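Long-range contact in particle-associated lyase (Acinetobacter bacteriophage AP22, PDB 4Y9V), which is a phage tailspike that binds capsular saccharide of Acinetobacter baumannii and probably degrades the capsule as a lyase: residues 528-536 with 607-615. Residues are numbered along the deposited sequence; the frame is centred on the assembly and turned at random.
Sequences VSVTSAVNN and KVVTPKTFN
V530 and F614 meet as a hydrogen-bonded antiparallel pair, and their side chains form part of the tight side of this contact. Methyl CG2 of V530 lies over one face of the F614 ring, 3.9 Å from its centroid and 27° off the normal, offset toward the rim so that CE1 is closest. The ring reaches that place because chi1 of 57° sets its CG between the backbone N and the carbonyl carbon. F574 meets the same ring edge to face, with I602 and W604 also packing on F614. Both backbone bonds of the pair are nearly straight, V530 N to F614 O at 2.9 Å (171° at the hydrogen) and F614 N to V530 O at 3.0 Å.

Strands 518-531 and 613-623 are antiparallel neighbours in the Ig-like tailspike domain. Beyond T531 regular pairing gives way to a side-chain substitute: S532 OG accepts from K612 N at 2.9 Å, while S532 N donates to K612 O. A type II turn from A533 to N536 follows; A533 N bonds N536 OD1 from above the amide's carbonyl plane, and T539 also holds that oxygen. Buried V608 packs against this turn, CG1 on A533 O and S532 OG, CG2 near N536 CB, and its N donates to N536 O at 2.9 Å.

The opposite sheet face is more exposed, and there T531 OG1 and T613 OG1 share a 2.8 Å hydrogen bond. On the turn's solvent side, V608 O accepts from N535 N at 2.8 Å and from a water that also donates to N535 OD1. The extended K607 chain runs alongside N535, and a second water accepts from K607 NZ and donates to N535 OD1.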
ATOM      1  N   VAL A 528      28.248 -30.066  10.175  1.00  6.16           N
ATOM      2  CA  VAL A 528      29.245 -30.878   9.465  1.00  6.77           C
ATOM      3  C   VAL A 528      29.516 -32.114  10.296  1.00  6.44           C
ATOM      4  O   VAL A 528      29.851 -32.045  11.472  1.00  7.36           O
ATOM      5  CB  VAL A 528      30.524 -30.056   9.206  1.00  8.83           C
ATOM      6  CG1 VAL A 528      31.115 -29.409  10.469  1.00 10.22           C
ATOM      7  CG2 VAL A 528      31.535 -30.862   8.456  1.00 11.91           C
ATOM      8  N   SER A 529      29.416 -33.279   9.634  1.00  6.65           N
ATOM      9  CA  SER A 529      29.802 -34.541  10.281  0.71  6.89           C
ATOM     10  C   SER A 529      31.325 -34.651  10.269  1.00  6.81           C
ATOM     11  O   SER A 529      31.967 -34.352   9.234  1.00  8.30           O
ATOM     12  CB  SER A 529      29.198 -35.723   9.527  0.71  8.77           C
ATOM     13  OG  SER A 529      29.760 -36.950   9.986  0.71  8.46           O
ATOM     14  N   VAL A 530      31.886 -35.072  11.371  1.00  6.35           N
ATOM     15  CA  VAL A 530      33.323 -35.347  11.498  1.00  6.71           C
ATOM     16  C   VAL A 530      33.486 -36.759  12.050  1.00  6.31           C
ATOM     17  O   VAL A 530      32.603 -37.302  12.721  1.00  6.82           O
ATOM     18  CB  VAL A 530      34.057 -34.323  12.371  1.00  7.80           C
ATOM     19  CG1 VAL A 530      33.993 -32.943  11.732  1.00 10.03           C
ATOM     20  CG2 VAL A 530      33.546 -34.308  13.790  1.00  8.31           C
ATOM     21  N   THR A 531      34.649 -37.319  11.768  1.00  6.77           N
ATOM     22  CA  THR A 531      35.025 -38.639  12.317  1.00  6.68           C
ATOM     23  C   THR A 531      36.393 -38.495  12.948  1.00  7.13           C
ATOM     24  O   THR A 531      37.363 -38.081  12.304  1.00  7.81           O
ATOM     25  CB  THR A 531      35.031 -39.696  11.209  1.00  8.11           C
ATOM     26  OG1 THR A 531      33.693 -39.830  10.671  1.00  8.19           O
ATOM     27  CG2 THR A 531      35.457 -41.048  11.756  1.00  9.68           C
ATOM     28  N   SER A 532      36.487 -38.789  14.234  1.00  7.31           N
ATOM     29  CA  SER A 532      37.770 -38.765  14.909  1.00  7.50           C
ATOM     30  C   SER A 532      38.640 -39.923  14.417  1.00  8.01           C
ATOM     31  O   SER A 532      38.176 -40.910  13.900  1.00  9.27           O
ATOM     32  CB  SER A 532      37.601 -38.779  16.413  1.00  7.93           C
ATOM     33  OG  SER A 532      36.985 -40.000  16.784  1.00  8.22           O
ATOM     34  N   ALA A 533      39.966 -39.707  14.567  1.00  9.11           N
ATOM     35  CA  ALA A 533      40.931 -40.736  14.213  1.00 10.76           C
ATOM     36  C   ALA A 533      41.759 -41.081  15.441  1.00 10.26           C
ATOM     37  O   ALA A 533      41.946 -40.272  16.373  1.00  9.64           O
ATOM     38  CB  ALA A 533      41.866 -40.210  13.138  1.00 12.82           C
ATOM     39  N   VAL A 534      42.278 -42.315  15.451  1.00 11.00           N
ATOM     40  CA  VAL A 534      43.134 -42.780  16.551  1.00 10.59           C
ATOM     41  C   VAL A 534      44.272 -41.787  16.740  1.00 10.65           C
ATOM     42  O   VAL A 534      44.918 -41.331  15.768  1.00 11.71           O
ATOM     43  CB  VAL A 534      43.660 -44.206  16.264  1.00 13.38           C
ATOM     44  CG1 VAL A 534      44.633 -44.643  17.351  1.00 15.28           C
ATOM     45  CG2 VAL A 534      42.509 -45.188  16.196  1.00 16.30           C
ATOM     46  N   ASN A 535      44.497 -41.441  17.988  1.00 10.03           N
ATOM     47  CA  ASN A 535      45.543 -40.525  18.440  1.00 10.80           C
ATOM     48  C   ASN A 535      45.185 -39.061  18.260  1.00 10.00           C
ATOM     49  O   ASN A 535      45.984 -38.183  18.646  1.00 10.77           O
ATOM     50  CB  ASN A 535      46.950 -40.828  17.895  1.00 12.03           C
ATOM     51  CG  ASN A 535      47.421 -42.189  18.305  1.00 14.50           C
ATOM     52  OD1 ASN A 535      47.188 -42.608  19.460  1.00 16.27           O
ATOM     53  ND2 ASN A 535      48.061 -42.892  17.386  1.00 18.93           N
ATOM     54  N   ASN A 536      43.975 -38.729  17.756  1.00  9.24           N
ATOM     55  CA  ASN A 536      43.643 -37.309  17.689  1.00  8.54           C
ATOM     56  C   ASN A 536      43.644 -36.692  19.104  1.00  8.15           C
ATOM     57  O   ASN A 536      43.057 -37.213  20.041  1.00  8.88           O
ATOM     58  CB  ASN A 536      42.232 -37.104  17.150  1.00  8.33           C
ATOM     59  CG  ASN A 536      42.024 -37.080  15.635  1.00  8.42           C
ATOM     60  OD1 ASN A 536      40.851 -37.029  15.217  1.00  8.76           O
ATOM     61  ND2 ASN A 536      43.035 -37.083  14.837  1.00 10.93           N
ATOM     62  N   LYS A 607      43.495 -38.257  24.387  1.00  9.69           N
ATOM     63  CA  LYS A 607      43.618 -38.536  22.981  1.00  9.79           C
ATOM     64  C   LYS A 607      42.741 -39.733  22.618  1.00  8.59           C
ATOM     65  O   LYS A 607      42.541 -40.683  23.385  1.00  9.06           O
ATOM     66  CB  LYS A 607      45.056 -38.748  22.532  1.00 13.34           C
ATOM     67  CG  LYS A 607      45.708 -40.016  22.745  1.00 14.75           C
ATOM     68  CD  LYS A 607      47.151 -40.018  22.231  1.00 17.09           C
ATOM     69  CE  LYS A 607      47.836 -41.300  22.756  1.00 20.04           C
ATOM     70  NZ  LYS A 607      49.200 -41.337  22.218  1.00 32.89           N
ATOM     71  N   VAL A 608      42.221 -39.694  21.398  1.00  8.89           N
ATOM     72  CA  VAL A 608      41.263 -40.658  20.942  1.00  8.62           C
ATOM     73  C   VAL A 608      41.881 -42.042  20.777  1.00  9.44           C
ATOM     74  O   VAL A 608      42.972 -42.192  20.237  1.00 10.64           O
ATOM     75  CB  VAL A 608      40.632 -40.193  19.601  1.00  8.49           C
ATOM     76  CG1 VAL A 608      39.802 -41.203  18.920  1.00  8.91           C
ATOM     77  CG2 VAL A 608      39.793 -38.904  19.880  1.00  9.58           C
ATOM     78  N   VAL A 609      41.113 -43.059  21.208  1.00  9.53           N
ATOM     79  CA  VAL A 609      41.420 -44.461  21.040  1.00 10.72           C
ATOM     80  C   VAL A 609      40.504 -45.110  20.016  1.00 11.19           C
ATOM     81  O   VAL A 609      40.947 -45.979  19.276  1.00 13.73           O
ATOM     82  CB  VAL A 609      41.376 -45.161  22.404  1.00 11.51           C
ATOM     83  CG1 VAL A 609      41.445 -46.690  22.242  1.00 16.14           C
ATOM     84  CG2 VAL A 609      42.468 -44.679  23.330  1.00 12.74           C
ATOM     85  N   THR A 610      39.223 -44.740  19.983  1.00 10.18           N
ATOM     86  CA  THR A 610      38.237 -45.355  19.124  1.00 10.56           C
ATOM     87  C   THR A 610      37.649 -44.292  18.211  1.00  9.29           C
ATOM     88  O   THR A 610      37.038 -43.321  18.728  1.00  8.96           O
ATOM     89  CB  THR A 610      37.076 -45.950  19.978  1.00 11.22           C
ATOM     90  OG1 THR A 610      37.616 -46.859  20.935  1.00 13.27           O
ATOM     91  CG2 THR A 610      36.043 -46.702  19.175  1.00 13.00           C
ATOM     92  N   PRO A 611      37.754 -44.411  16.923  1.00  9.39           N
ATOM     93  CA  PRO A 611      37.110 -43.439  16.002  1.00  8.56           C
ATOM     94  C   PRO A 611      35.594 -43.378  16.273  1.00  8.33           C
ATOM     95  O   PRO A 611      34.944 -44.410  16.458  1.00  9.97           O
ATOM     96  CB  PRO A 611      37.391 -44.013  14.609  1.00 10.41           C
ATOM     97  CG  PRO A 611      38.714 -44.729  14.797  1.00 13.18           C
ATOM     98  CD  PRO A 611      38.531 -45.423  16.143  1.00 11.47           C
ATOM     99  N   LYS A 612      35.064 -42.155  16.211  0.51  7.30           N
ATOM    100  CA  LYS A 612      33.648 -41.879  16.362  0.51  7.37           C
ATOM    101  C   LYS A 612      33.195 -40.834  15.336  0.51  7.04           C
ATOM    102  O   LYS A 612      33.912 -39.868  15.117  0.51  6.92           O
ATOM    103  CB  LYS A 612      33.310 -41.307  17.752  0.51  8.03           C
ATOM    104  CG  LYS A 612      33.494 -42.262  18.903  0.51  8.56           C
ATOM    105  CD  LYS A 612      32.436 -43.277  19.035  0.51  9.47           C
ATOM    106  CE  LYS A 612      32.905 -44.575  19.679  0.51 11.05           C
ATOM    107  NZ  LYS A 612      31.739 -45.183  20.369  0.51 10.46           N
ATOM    108  N   THR A 613      31.995 -41.037  14.784  1.00  7.19           N
ATOM    109  CA  THR A 613      31.392 -40.097  13.840  1.00  6.62           C
ATOM    110  C   THR A 613      30.274 -39.341  14.537  1.00  6.31           C
ATOM    111  O   THR A 613      29.403 -39.954  15.203  1.00  7.08           O
ATOM    112  CB  THR A 613      30.862 -40.849  12.593  1.00  6.61           C
ATOM    113  OG1 THR A 613      31.945 -41.533  11.966  1.00  7.41           O
ATOM    114  CG2 THR A 613      30.203 -39.910  11.616  1.00  7.59           C
ATOM    115  N   PHE A 614      30.276 -38.010  14.408  1.00  6.06           N
ATOM    116  CA  PHE A 614      29.311 -37.165  15.115  1.00  6.17           C
ATOM    117  C   PHE A 614      29.237 -35.828  14.407  1.00  5.58           C
ATOM    118  O   PHE A 614      29.994 -35.563  13.473  1.00  6.67           O
ATOM    119  CB  PHE A 614      29.661 -37.073  16.607  1.00  6.93           C
ATOM    120  CG  PHE A 614      31.083 -36.538  16.838  1.00  7.03           C
ATOM    121  CD1 PHE A 614      31.302 -35.188  16.949  1.00  8.23           C
ATOM    122  CD2 PHE A 614      32.137 -37.417  16.934  1.00  7.77           C
ATOM    123  CE1 PHE A 614      32.600 -34.716  17.135  1.00  9.60           C
ATOM    124  CE2 PHE A 614      33.424 -36.952  17.123  1.00  8.71           C
ATOM    125  CZ  PHE A 614      33.651 -35.593  17.226  1.00  9.00           C
ATOM    126  N   ASN A 615      28.332 -34.978  14.865  1.00  5.31           N
ATOM    127  CA  ASN A 615      28.139 -33.660  14.251  1.00  5.19           C
ATOM    128  C   ASN A 615      28.798 -32.536  15.031  1.00  4.91           C
ATOM    129  O   ASN A 615      28.765 -32.495  16.269  1.00  5.43           O
ATOM    130  CB  ASN A 615      26.649 -33.358  14.161  1.00  5.27           C
ATOM    131  CG  ASN A 615      25.964 -34.106  13.038  1.00  5.29           C
ATOM    132  OD1 ASN A 615      26.547 -34.324  11.980  1.00  6.27           O
ATOM    133  ND2 ASN A 615      24.700 -34.462  13.294  1.00  6.11           N
TER
HETATM  134  O   HOH W   1      45.225 -43.594  21.099  1.00 14.87           O
HETATM  135  O   HOH W   2      49.152 -43.802  20.837  1.00 38.09           O